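Local coordinates for 2-oxoglutarate (2OG) and Fe(II)-dependent oxygenase superfamily protein (Arabidopsis thaliana, PDB 6KWA) that probably catalyses the irreversible oxidation of the plant hormone indole-3-acetic acid to 2-oxoindole-3-acetic acid, using iron(II) and 2-oxoglutarate, at residues A[32-37]-A[205-210]; A[60-65]-A[99-104]; A[87-92]-A[147-152]; A[93-98]-A[110-115]. All blocks are in the same frame, centred on the assembly; numbering follows the deposited sequence.

Contact 1. Residues A[32-37]-A[205-210]; sequences INHGVS and NTLAIN
H34 carries this contact: its imidazole meets N205 at the edge and L207 over one face. H34 NE2 donates to N205 O (2.8 Å); the bond is bent, and the donor stands above the carbonyl plane rather than on a lone pair, with the oxygen 22° out of the ring plane. The methyl L207 CD1 makes a CH-pi contact, 4.0 Å from the centroid of the H34 ring and nearly on the normal. V36 adds to the same apolar patch, its CG2 4.3 Å from L207 CD1. The ring is steadied from its own loop: V36 N donates in the ring plane to H34 ND1 (3.2 Å). One nitrogen giving and the other receiving fits a neutral ring with its proton on NE2. With CG between the backbone N and the carbonyl carbon (chi1 41°), the ring comes to lie against N205 and L207. With an alanine here, N205 O and V36 N would probably each lose a bonding partner, and L207 CD1 the face it rests on. I32 and T206 run side by side, joined through their CG2 methyls at 3.5 Å, while T206 OG1 turns to L203 O. Further out, M41 touches H34, V36 and L207, and I119 closes on V36 and L207. The contact thus fastens the loop after strand 28-32 to the start of its antiparallel neighbour 207-211, in the main sheet of the double-stranded beta-helix.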
loop_
_atom_site.group_PDB
_atom_site.type_symbol
_atom_site.label_atom_id
_atom_site.label_comp_id
_atom_site.label_asym_id
_atom_site.label_seq_id
_atom_site.Cartn_x
_atom_site.Cartn_y
_atom_site.Cartn_z
ATOM N N ILE A 32 -14.088 0.110 -3.603
ATOM C CA ILE A 32 -15.131 0.991 -3.088
ATOM C C ILE A 32 -15.955 0.200 -2.096
ATOM O O ILE A 32 -15.885 -1.040 -2.071
ATOM C CB ILE A 32 -16.057 1.508 -4.200
ATOM C CG1 ILE A 32 -16.633 0.320 -4.984
ATOM C CG2 ILE A 32 -15.324 2.464 -5.113
ATOM C CD1 ILE A 32 -17.674 0.703 -6.020
ATOM N N ASN A 33 -16.725 0.914 -1.280
ATOM C CA ASN A 33 -17.471 0.320 -0.172
ATOM C C ASN A 33 -16.579 -0.581 0.658
ATOM O O ASN A 33 -16.963 -1.682 1.047
ATOM C CB ASN A 33 -18.684 -0.445 -0.706
ATOM C CG ASN A 33 -19.545 0.407 -1.639
ATOM O OD1 ASN A 33 -19.548 1.643 -1.553
ATOM N ND2 ASN A 33 -20.247 -0.249 -2.560
ATOM N N HIS A 34 -15.380 -0.083 0.918
ATOM C CA HIS A 34 -14.314 -0.811 1.597
ATOM C C HIS A 34 -14.485 -1.000 3.092
ATOM O O HIS A 34 -13.644 -1.620 3.738
ATOM C CB HIS A 34 -12.985 -0.143 1.289
ATOM C CG HIS A 34 -13.048 1.344 1.303
ATOM N ND1 HIS A 34 -13.301 2.063 2.452
ATOM C CD2 HIS A 34 -12.870 2.253 0.317
ATOM C CE1 HIS A 34 -13.297 3.352 2.168
ATOM N NE2 HIS A 34 -13.030 3.498 0.880
ATOM N N GLY A 35 -15.491 -0.350 3.670
ATOM C CA GLY A 35 -15.721 -0.446 5.095
ATOM C C GLY A 35 -14.882 0.439 6.012
ATOM O O GLY A 35 -15.037 0.396 7.213
ATOM N N VAL A 36 -13.993 1.247 5.462
ATOM C CA VAL A 36 -13.209 2.164 6.291
ATOM C C VAL A 36 -13.873 3.528 6.414
ATOM O O VAL A 36 -14.288 4.106 5.399
ATOM C CB VAL A 36 -11.787 2.366 5.727
ATOM C CG1 VAL A 36 -10.969 3.225 6.674
ATOM C CG2 VAL A 36 -11.107 1.008 5.519
ATOM N N SER A 37 -14.012 4.019 7.643
ATOM C CA SER A 37 -14.662 5.316 7.888
ATOM C C SER A 37 -14.046 6.435 7.042
ATOM O O SER A 37 -12.837 6.658 7.076
ATOM C CB SER A 37 -14.560 5.684 9.368
ATOM O OG SER A 37 -14.688 7.090 9.531
ATOM N N ASN A 205 -13.043 8.912 -1.666
ATOM C CA ASN A 205 -13.393 7.765 -0.809
ATOM C C ASN A 205 -13.102 6.370 -1.360
ATOM O O ASN A 205 -13.771 5.403 -0.979
ATOM C CB ASN A 205 -14.888 7.781 -0.463
ATOM C CG ASN A 205 -15.412 9.156 -0.143
ATOM O OD1 ASN A 205 -14.760 9.950 0.544
ATOM N ND2 ASN A 205 -16.618 9.439 -0.616
ATOM N N THR A 206 -12.031 6.209 -2.120
ATOM C CA THR A 206 -11.710 4.876 -2.618
ATOM C C THR A 206 -10.281 4.644 -2.190
ATOM O O THR A 206 -9.572 5.600 -1.827
ATOM C CB THR A 206 -11.822 4.762 -4.155
ATOM O OG1 THR A 206 -10.796 5.546 -4.784
ATOM C CG2 THR A 206 -13.193 5.224 -4.624
ATOM N N LEU A 207 -9.870 3.385 -2.201
ATOM C CA LEU A 207 -8.486 3.013 -1.909
ATOM C C LEU A 207 -7.916 2.251 -3.123
ATOM O O LEU A 207 -8.657 1.570 -3.827
ATOM C CB LEU A 207 -8.420 2.171 -0.628
ATOM C CG LEU A 207 -8.882 2.889 0.644
ATOM C CD1 LEU A 207 -9.186 1.938 1.768
ATOM C CD2 LEU A 207 -7.837 3.913 1.104
ATOM N N ALA A 208 -6.614 2.386 -3.377
ATOM C CA ALA A 208 -5.951 1.682 -4.467
ATOM C C ALA A 208 -5.205 0.474 -3.905
ATOM O O ALA A 208 -4.427 0.594 -2.956
ATOM C CB ALA A 208 -4.997 2.616 -5.188
ATOM N N ILE A 209 -5.439 -0.690 -4.483
ATOM C CA ILE A 209 -4.776 -1.890 -4.004
ATOM C C ILE A 209 -3.808 -2.290 -5.062
ATOM O O ILE A 209 -4.143 -2.254 -6.232
ATOM C CB ILE A 209 -5.754 -3.054 -3.767
ATOM C CG1 ILE A 209 -7.006 -2.571 -3.045
ATOM C CG2 ILE A 209 -5.075 -4.176 -3.015
ATOM C CD1 ILE A 209 -6.751 -2.035 -1.702
ATOM N N ASN A 210 -2.617 -2.707 -4.678
ATOM C CA ASN A 210 -1.763 -3.307 -5.675
ATOM C C ASN A 210 -0.998 -4.425 -5.033
ATOM O O ASN A 210 -0.819 -4.453 -3.815
ATOM C CB ASN A 210 -0.802 -2.294 -6.289
ATOM C CG ASN A 210 0.278 -1.924 -5.352
ATOM O OD1 ASN A 210 0.136 -0.974 -4.591
ATOM N ND2 ASN A 210 1.353 -2.712 -5.331
#

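Contact 2. Residues A[60-65]-A[99-104]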
loop_
_atom_site.group_PDB
_atom_site.type_symbol
_atom_site.label_atom_id
_atom_site.label_comp_id
_atom_site.label_asym_id
_atom_site.label_seq_id
_atom_site.Cartn_x
_atom_site.Cartn_y
_atom_site.Cartn_z
ATOM N N VAL A 60 13.454 13.165 12.590
ATOM C CA VAL A 60 14.618 12.270 12.495
ATOM C C VAL A 60 14.605 11.221 13.604
ATOM O O VAL A 60 15.315 10.202 13.523
ATOM C CB VAL A 60 15.959 13.068 12.530
ATOM C CG1 VAL A 60 17.159 12.154 12.273
ATOM C CG2 VAL A 60 15.957 14.164 11.469
ATOM N N ARG A 61 13.782 11.459 14.625
ATOM C CA ARG A 61 13.574 10.512 15.721
ATOM C C ARG A 61 12.746 9.281 15.273
ATOM O O ARG A 61 12.715 8.255 15.966
ATOM C CB ARG A 61 12.892 11.230 16.891
ATOM C CG ARG A 61 13.826 12.112 17.714
ATOM C CD ARG A 61 13.079 13.138 18.606
ATOM N NE ARG A 61 11.905 12.635 19.316
ATOM C CZ ARG A 61 11.125 13.401 20.086
ATOM N NH1 ARG A 61 10.078 12.871 20.704
ATOM N NH2 ARG A 61 11.409 14.697 20.253
ATOM N N ASN A 62 12.089 9.383 14.117
ATOM C CA ASN A 62 11.395 8.239 13.511
ATOM C C ASN A 62 12.444 7.299 12.936
ATOM O O ASN A 62 12.787 7.355 11.763
ATOM C CB ASN A 62 10.399 8.710 12.436
ATOM C CG ASN A 62 9.645 7.555 11.747
ATOM O OD1 ASN A 62 9.501 7.556 10.526
ATOM N ND2 ASN A 62 9.151 6.590 12.526
ATOM N N THR A 63 12.935 6.402 13.781
ATOM C CA THR A 63 14.088 5.600 13.428
ATOM C C THR A 63 13.665 4.300 12.761
ATOM O O THR A 63 12.567 3.806 12.976
ATOM C CB THR A 63 14.943 5.291 14.675
ATOM O OG1 THR A 63 16.029 4.436 14.306
ATOM C CG2 THR A 63 14.127 4.586 15.705
ATOM N N ASP A 64 14.546 3.761 11.934
ATOM C CA ASP A 64 14.299 2.499 11.263
ATOM C C ASP A 64 14.140 1.359 12.269
ATOM O O ASP A 64 14.678 1.413 13.388
ATOM C CB ASP A 64 15.430 2.192 10.287
ATOM C CG ASP A 64 15.319 3.001 9.018
ATOM O OD1 ASP A 64 14.425 3.873 8.955
ATOM O OD2 ASP A 64 16.114 2.784 8.087
ATOM N N VAL A 65 13.346 0.359 11.883
ATOM C CA VAL A 65 13.271 -0.913 12.601
ATOM C C VAL A 65 13.651 -1.977 11.573
ATOM O O VAL A 65 14.619 -2.701 11.758
ATOM C CB VAL A 65 11.886 -1.147 13.222
ATOM C CG1 VAL A 65 11.826 -2.509 13.937
ATOM C CG2 VAL A 65 11.579 -0.029 14.231
ATOM N N CYS A 99 3.955 7.338 17.613
ATOM C CA CYS A 99 3.293 8.542 18.104
ATOM C C CYS A 99 4.128 9.271 19.179
ATOM O O CYS A 99 4.162 10.506 19.220
ATOM C CB CYS A 99 1.905 8.198 18.623
ATOM S SG CYS A 99 0.757 7.801 17.286
ATOM N N ASP A 100 4.806 8.504 20.026
ATOM C CA ASP A 100 5.748 9.080 20.980
ATOM C C ASP A 100 6.815 9.868 20.237
ATOM O O ASP A 100 7.015 11.048 20.537
ATOM C CB ASP A 100 6.382 7.997 21.857
ATOM C CG ASP A 100 5.350 7.266 22.722
ATOM O OD1 ASP A 100 4.210 7.778 22.851
ATOM O OD2 ASP A 100 5.678 6.198 23.289
ATOM N N GLN A 101 7.465 9.223 19.255
ATOM C CA GLN A 101 8.548 9.816 18.458
ATOM C C GLN A 101 8.146 11.129 17.769
ATOM O O GLN A 101 8.945 12.059 17.680
ATOM C CB GLN A 101 9.069 8.823 17.387
ATOM C CG GLN A 101 9.839 7.601 17.931
ATOM C CD GLN A 101 10.196 6.561 16.861
ATOM O OE1 GLN A 101 9.677 6.578 15.748
ATOM N NE2 GLN A 101 11.077 5.641 17.208
ATOM N N LEU A 102 6.922 11.196 17.255
ATOM C CA LEU A 102 6.508 12.354 16.462
ATOM C C LEU A 102 5.727 13.372 17.273
ATOM O O LEU A 102 5.214 14.363 16.713
ATOM C CB LEU A 102 5.667 11.904 15.275
ATOM C CG LEU A 102 6.393 11.537 13.992
ATOM C CD1 LEU A 102 7.220 12.689 13.457
ATOM C CD2 LEU A 102 7.246 10.326 14.236
ATOM N N GLU A 103 5.639 13.116 18.580
ATOM C CA GLU A 103 4.912 13.977 19.509
ATOM C C GLU A 103 3.519 14.186 18.976
ATOM O O GLU A 103 3.055 15.319 18.789
ATOM C CB GLU A 103 5.615 15.311 19.708
ATOM C CG GLU A 103 7.026 15.112 20.205
ATOM C CD GLU A 103 7.825 16.401 20.259
ATOM O OE1 GLU A 103 7.343 17.437 19.734
ATOM O OE2 GLU A 103 8.951 16.353 20.808
ATOM N N ALA A 104 2.863 13.072 18.697
ATOM C CA ALA A 104 1.492 13.131 18.263
ATOM C C ALA A 104 0.670 13.675 19.423
ATOM O O ALA A 104 0.902 13.340 20.586
ATOM C CB ALA A 104 0.991 11.749 17.831
#
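The guanidinium of R61 has Q101 O over one face and E103 OE2 near its edge, at the point where helix 92-101 ends in a Schellman motif with E103 at positive phi. R61 NH2 makes a salt bridge and hydrogen bond to E103 OE2 (3.0 Å). This bond is bent: the oxygen is tilted 26° from the guanidinium plane, and the nitrogen meets the carboxylate from above its plane, the two planes standing 67° apart. Q101 O lies 3.3 Å from R61 NH1, at an angle too poor for a hydrogen bond, so any attraction between the positive group and the helix's carbonyl end is probably electrostatic rather than a directed bond. The bend in the arginine chain (chi3 43°) brings the group back over the last turn. A second flat pair sits alongside: the amides of N62 and Q101, steeply inclined to each other. N62 ND2 gives a nearly straight bond to Q101 OE1 (3.3 Å), in its own amide plane and nearly along the C=O axis of the glutamine. The same ND2 also donates to G85 O in strand 81-87, so N62 ties the loop to both helix and sheet. A leucine in place of Q101 would probably leave N62 ND2 with G85 O but without its helix partner, setting the loop freer to shift from the helix end. The extended glutamine also covers R61 O with its CD, and its NE2 lies against T63 CG2. Beside the amide pair, L102 CD2 comes to N62 CB at 4.0 Å.

Contact 3. Residues A[87-92]-A[147-152]; sequences YDMASP and SQFRIN
Y87 and Q148 form an antiparallel, non-hydrogen-bonded pair at the border of the main sheet of the double-stranded beta-helix, where the outermost strand 81-87 leaves strand 147-155. Their side chains share one face of the sheet. Just beyond the pair the chain turns off through a type I turn from D88 to S91, which leads into helix 92-101. The base of that turn is pinned to the strand by S147 O, which takes M89 N at 3.0 Å, from well above the carbonyl plane, and D88 N in a weak, strongly bent bond. The M89 side chain then packs on S147 and F149. A chi1 of 80° lays the M89 chain against the strand: M89 CG packs on S147 CB at 3.7 Å, and SD comes equally near Q148 O. The thioether crosses F149 at about a right angle, with M89 SD 5.3 Å from the ring centroid and obliquely placed, a Met-aromatic contact. M112 and Y115 of helix 106-133 also press on F149, and A116 on M89. Farther along the strand N152, which binds 2-oxoglutarate in another structure of this protein, is held by Y81 OH at its OD1 and by S240 OG at its ND2, so the strand runs on into the cosubstrate site. The bend at the methionine's end (chi3 -81°) finally sets the methyl M89 CE 3.5 Å from F149 CD1.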
loop_
_atom_site.group_PDB
_atom_site.type_symbol
_atom_site.label_atom_id
_atom_site.label_comp_id
_atom_site.label_asym_id
_atom_site.label_seq_id
_atom_site.Cartn_x
_atom_site.Cartn_y
_atom_site.Cartn_z
ATOM N N TYR A 87 7.071 0.123 11.373
ATOM C CA TYR A 87 7.031 -1.291 11.139
ATOM C C TYR A 87 6.094 -1.972 12.145
ATOM O O TYR A 87 5.986 -1.547 13.304
ATOM C CB TYR A 87 8.452 -1.835 11.237
ATOM C CG TYR A 87 8.548 -3.324 11.161
ATOM C CD1 TYR A 87 8.573 -3.958 9.937
ATOM C CD2 TYR A 87 8.606 -4.100 12.311
ATOM C CE1 TYR A 87 8.663 -5.325 9.849
ATOM C CE2 TYR A 87 8.688 -5.475 12.234
ATOM C CZ TYR A 87 8.723 -6.083 10.999
ATOM O OH TYR A 87 8.807 -7.455 10.918
ATOM N N ASP A 88 5.450 -3.046 11.703
ATOM C CA ASP A 88 4.550 -3.848 12.537
ATOM C C ASP A 88 3.354 -3.018 12.955
ATOM O O ASP A 88 3.063 -2.876 14.140
ATOM C CB ASP A 88 5.306 -4.398 13.747
ATOM C CG ASP A 88 4.563 -5.525 14.447
ATOM O OD1 ASP A 88 3.768 -6.229 13.804
ATOM O OD2 ASP A 88 4.804 -5.730 15.647
ATOM N N MET A 89 2.626 -2.504 11.964
ATOM C CA MET A 89 1.554 -1.556 12.242
ATOM C C MET A 89 0.360 -2.245 12.882
ATOM O O MET A 89 -0.562 -1.584 13.380
ATOM C CB MET A 89 1.150 -0.805 10.967
ATOM C CG MET A 89 0.235 -1.535 10.013
ATOM S SD MET A 89 -0.115 -0.533 8.537
ATOM C CE MET A 89 -1.391 0.546 9.185
ATOM N N ALA A 90 0.393 -3.572 12.910
ATOM C CA ALA A 90 -0.646 -4.343 13.594
ATOM C C ALA A 90 -0.410 -4.350 15.101
ATOM O O ALA A 90 -1.324 -4.627 15.869
ATOM C CB ALA A 90 -0.712 -5.785 13.052
ATOM N N SER A 91 0.820 -4.060 15.521
ATOM C CA SER A 91 1.145 -3.942 16.949
ATOM C C SER A 91 0.827 -2.542 17.501
ATOM O O SER A 91 1.423 -1.554 17.072
ATOM C CB SER A 91 2.619 -4.265 17.173
ATOM O OG SER A 91 3.065 -3.724 18.398
ATOM N N PRO A 92 -0.104 -2.448 18.465
ATOM C CA PRO A 92 -0.393 -1.139 19.080
ATOM C C PRO A 92 0.817 -0.502 19.758
ATOM O O PRO A 92 0.890 0.724 19.830
ATOM C CB PRO A 92 -1.498 -1.465 20.090
ATOM C CG PRO A 92 -2.207 -2.647 19.466
ATOM C CD PRO A 92 -1.103 -3.469 18.837
ATOM N N SER A 147 2.800 -6.019 9.040
ATOM C CA SER A 147 2.498 -4.941 8.120
ATOM C C SER A 147 3.352 -3.729 8.448
ATOM O O SER A 147 3.953 -3.650 9.514
ATOM C CB SER A 147 1.024 -4.581 8.150
ATOM O OG SER A 147 0.261 -5.661 7.671
ATOM N N GLN A 148 3.428 -2.820 7.488
ATOM C CA GLN A 148 4.238 -1.619 7.581
ATOM C C GLN A 148 3.427 -0.412 7.135
ATOM O O GLN A 148 2.706 -0.452 6.141
ATOM C CB GLN A 148 5.497 -1.756 6.729
ATOM C CG GLN A 148 6.395 -0.523 6.655
ATOM C CD GLN A 148 7.674 -0.818 5.888
ATOM O OE1 GLN A 148 7.974 -1.979 5.609
ATOM N NE2 GLN A 148 8.396 0.222 5.479
ATOM N N PHE A 149 3.531 0.650 7.917
ATOM C CA PHE A 149 2.834 1.887 7.653
ATOM C C PHE A 149 3.830 2.900 7.079
ATOM O O PHE A 149 4.945 3.010 7.583
ATOM C CB PHE A 149 2.206 2.333 8.956
ATOM C CG PHE A 149 1.377 3.562 8.866
ATOM C CD1 PHE A 149 0.138 3.543 8.244
ATOM C CD2 PHE A 149 1.791 4.723 9.512
ATOM C CE1 PHE A 149 -0.652 4.690 8.224
ATOM C CE2 PHE A 149 1.018 5.869 9.495
ATOM C CZ PHE A 149 -0.208 5.857 8.843
ATOM N N ARG A 150 3.454 3.618 6.022
ATOM C CA ARG A 150 4.329 4.657 5.501
ATOM C C ARG A 150 3.508 5.829 4.999
ATOM O O ARG A 150 2.581 5.652 4.206
ATOM C CB ARG A 150 5.211 4.122 4.364
ATOM C CG ARG A 150 6.413 5.016 4.038
ATOM C CD ARG A 150 7.625 4.226 3.532
ATOM N NE ARG A 150 8.814 5.062 3.360
ATOM C CZ ARG A 150 9.613 5.427 4.368
ATOM N NH1 ARG A 150 9.325 5.064 5.602
ATOM N NH2 ARG A 150 10.685 6.179 4.157
ATOM N N ILE A 151 3.860 7.037 5.424
ATOM C CA ILE A 151 3.143 8.209 4.942
ATOM C C ILE A 151 4.127 9.037 4.154
ATOM O O ILE A 151 5.309 9.147 4.500
ATOM C CB ILE A 151 2.525 9.030 6.072
ATOM C CG1 ILE A 151 3.586 9.521 7.054
ATOM C CG2 ILE A 151 1.485 8.194 6.814
ATOM C CD1 ILE A 151 3.003 10.274 8.254
ATOM N N ASN A 152 3.635 9.628 3.082
ATOM C CA ASN A 152 4.504 10.220 2.110
ATOM C C ASN A 152 4.115 11.662 1.840
ATOM O O ASN A 152 2.929 11.974 1.844
ATOM C CB ASN A 152 4.417 9.405 0.815
ATOM C CG ASN A 152 4.546 7.895 1.067
ATOM O OD1 ASN A 152 5.626 7.403 1.389
ATOM N ND2 ASN A 152 3.435 7.163 0.932
#

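Contact 4. Residues A[93-98]-A[110-115]; sequences HAVNTF and EIMVKY
Behind V95, which faces V113 of the other helix, the carbonyl oxygen H93 O is gripped twice by T97: by its backbone N at 2.8 Å and by its hydroxyl OG1, which donates from above the carbonyl plane. That pair lies on the far side of the helix; across the interface itself there are no hydrogen bonds, and apolar side chains do the work. V95 CG1 does most of the touching. Placed anti to the backbone N (chi1 -177°), it enters between M112 and V113, meeting M112 CG at 3.9 Å and V113 CG2 at 4.0 Å. One turn on, F98 crosses M112 at about a right angle, its CE2 4.0 Å from M112 SD. The sulfur stands oblique to the ring, a Met-aromatic contact brought about by bends at chi2 and chi3 of the methionine. N96 OD1 lies loosely near V113 CG2, its polar partner being R109 NH1. L86 of strand 81-87 touches V95 and F98, while M44 and L51 of helix 38-51 cover M112. The axes of segments 93-98 and 110-115 come within 9.9 Å at 150°, roughly antiparallel; the helices they belong to, consecutive in the chain, pack as a helical hairpin beside the main sheet of the double-stranded beta-helix.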
loop_
_atom_site.group_PDB
_atom_site.type_symbol
_atom_site.label_atom_id
_atom_site.label_comp_id
_atom_site.label_asym_id
_atom_site.label_seq_id
_atom_site.Cartn_x
_atom_site.Cartn_y
_atom_site.Cartn_z
ATOM N N HIS A 93 1.771 -1.310 20.203
ATOM C CA HIS A 93 2.978 -0.755 20.784
ATOM C C HIS A 93 3.798 -0.019 19.711
ATOM O O HIS A 93 4.293 1.091 19.943
ATOM C CB HIS A 93 3.811 -1.859 21.436
ATOM C CG HIS A 93 5.113 -1.382 22.007
ATOM N ND1 HIS A 93 5.182 -0.513 23.076
ATOM C CD2 HIS A 93 6.395 -1.675 21.679
ATOM C CE1 HIS A 93 6.449 -0.277 23.370
ATOM N NE2 HIS A 93 7.207 -0.973 22.542
ATOM N N ALA A 94 3.918 -0.621 18.529
ATOM C CA ALA A 94 4.643 0.015 17.436
ATOM C C ALA A 94 3.965 1.331 17.050
ATOM O O ALA A 94 4.626 2.337 16.822
ATOM C CB ALA A 94 4.740 -0.917 16.234
ATOM N N VAL A 95 2.641 1.316 16.990
ATOM C CA VAL A 95 1.894 2.504 16.638
ATOM C C VAL A 95 2.109 3.599 17.706
ATOM O O VAL A 95 2.333 4.762 17.373
ATOM C CB VAL A 95 0.408 2.172 16.453
ATOM C CG1 VAL A 95 -0.362 3.404 16.014
ATOM C CG2 VAL A 95 0.268 1.069 15.421
ATOM N N ASN A 96 2.075 3.229 18.984
ATOM C CA ASN A 96 2.310 4.225 20.034
ATOM C C ASN A 96 3.749 4.742 20.081
ATOM O O ASN A 96 3.994 5.917 20.351
ATOM C CB ASN A 96 1.929 3.666 21.401
ATOM C CG ASN A 96 0.465 3.786 21.661
ATOM O OD1 ASN A 96 -0.129 4.839 21.410
ATOM N ND2 ASN A 96 -0.144 2.716 22.160
ATOM N N THR A 97 4.695 3.861 19.821
ATOM C CA THR A 97 6.085 4.258 19.756
ATOM C C THR A 97 6.297 5.346 18.717
ATOM O O THR A 97 6.977 6.342 18.974
ATOM C CB THR A 97 6.947 3.062 19.426
ATOM O OG1 THR A 97 6.823 2.117 20.493
ATOM C CG2 THR A 97 8.418 3.475 19.215
ATOM N N PHE A 98 5.707 5.133 17.544
ATOM C CA PHE A 98 5.718 6.092 16.467
ATOM C C PHE A 98 5.088 7.417 16.930
ATOM O O PHE A 98 5.623 8.492 16.686
ATOM C CB PHE A 98 4.977 5.504 15.271
ATOM C CG PHE A 98 4.880 6.418 14.094
ATOM C CD1 PHE A 98 5.921 6.501 13.178
ATOM C CD2 PHE A 98 3.736 7.170 13.873
ATOM C CE1 PHE A 98 5.830 7.346 12.076
ATOM C CE2 PHE A 98 3.643 8.013 12.771
ATOM C CZ PHE A 98 4.690 8.095 11.874
ATOM N N GLU A 110 -4.982 8.771 18.643
ATOM C CA GLU A 110 -6.155 7.918 18.558
ATOM C C GLU A 110 -6.586 7.686 17.101
ATOM O O GLU A 110 -7.057 6.594 16.742
ATOM C CB GLU A 110 -7.299 8.539 19.349
ATOM C CG GLU A 110 -7.408 8.001 20.767
ATOM C CD GLU A 110 -8.738 8.356 21.417
ATOM O OE1 GLU A 110 -9.489 9.160 20.820
ATOM O OE2 GLU A 110 -9.031 7.835 22.521
ATOM N N ILE A 111 -6.404 8.710 16.272
ATOM C CA ILE A 111 -6.665 8.611 14.842
ATOM C C ILE A 111 -5.786 7.538 14.200
ATOM O O ILE A 111 -6.246 6.717 13.407
ATOM C CB ILE A 111 -6.453 9.961 14.158
ATOM C CG1 ILE A 111 -7.535 10.936 14.646
ATOM C CG2 ILE A 111 -6.469 9.804 12.627
ATOM C CD1 ILE A 111 -7.292 12.373 14.246
ATOM N N MET A 112 -4.520 7.547 14.581
ATOM C CA MET A 112 -3.535 6.638 14.054
ATOM C C MET A 112 -3.859 5.198 14.457
ATOM O O MET A 112 -3.764 4.264 13.660
ATOM C CB MET A 112 -2.154 7.032 14.576
ATOM C CG MET A 112 -1.005 6.534 13.762
ATOM S SD MET A 112 -0.399 7.845 12.711
ATOM C CE MET A 112 -0.348 9.205 13.872
ATOM N N VAL A 113 -4.238 5.033 15.708
ATOM C CA VAL A 113 -4.522 3.721 16.262
ATOM C C VAL A 113 -5.732 3.100 15.572
ATOM O O VAL A 113 -5.731 1.909 15.244
ATOM C CB VAL A 113 -4.733 3.821 17.801
ATOM C CG1 VAL A 113 -5.425 2.562 18.382
ATOM C CG2 VAL A 113 -3.401 4.072 18.468
ATOM N N LYS A 114 -6.746 3.926 15.323
ATOM C CA LYS A 114 -7.971 3.464 14.698
ATOM C C LYS A 114 -7.789 3.282 13.165
ATOM O O LYS A 114 -8.417 2.407 12.561
ATOM C CB LYS A 114 -9.115 4.424 15.028
ATOM C CG LYS A 114 -9.538 4.384 16.510
ATOM C CD LYS A 114 -9.412 2.959 17.115
ATOM C CE LYS A 114 -9.352 2.963 18.671
ATOM N NZ LYS A 114 -9.560 1.625 19.313
ATOM N N TYR A 115 -6.984 4.138 12.534
ATOM C CA TYR A 115 -6.632 3.967 11.125
ATOM C C TYR A 115 -5.840 2.678 10.895
ATOM O O TYR A 115 -6.135 1.911 9.980
ATOM C CB TYR A 115 -5.806 5.140 10.626
ATOM C CG TYR A 115 -5.613 5.145 9.132
ATOM C CD1 TYR A 115 -6.531 5.777 8.306
ATOM C CD2 TYR A 115 -4.516 4.521 8.542
ATOM C CE1 TYR A 115 -6.346 5.805 6.921
ATOM C CE2 TYR A 115 -4.336 4.535 7.176
ATOM C CZ TYR A 115 -5.246 5.178 6.376
ATOM O OH TYR A 115 -5.063 5.192 5.021
#

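Contacts 2, 3 and 4 form one cluster, centres 9 to 12 Å apart. Helix 92-101 joins them: contact 3 leads into its start, contact 4 uses its middle and contact 2 its end. N62 ND2 lies 3.3 Å from F98 CD1, and A94 CB is 3.2 Å from Y87 O. Contact 1 stands apart, its centre about 18 Å from that of contact 3, yet both reach the same sheet, and its loop along the chain encloses all the others. Through the sheet contacts 1 and 3 reach the active site: N152 in contact 3 binds 2-oxoglutarate in another structure of this protein, and N210 in contact 1 donates through ND2 to D171, a ligand of the bound magnesium.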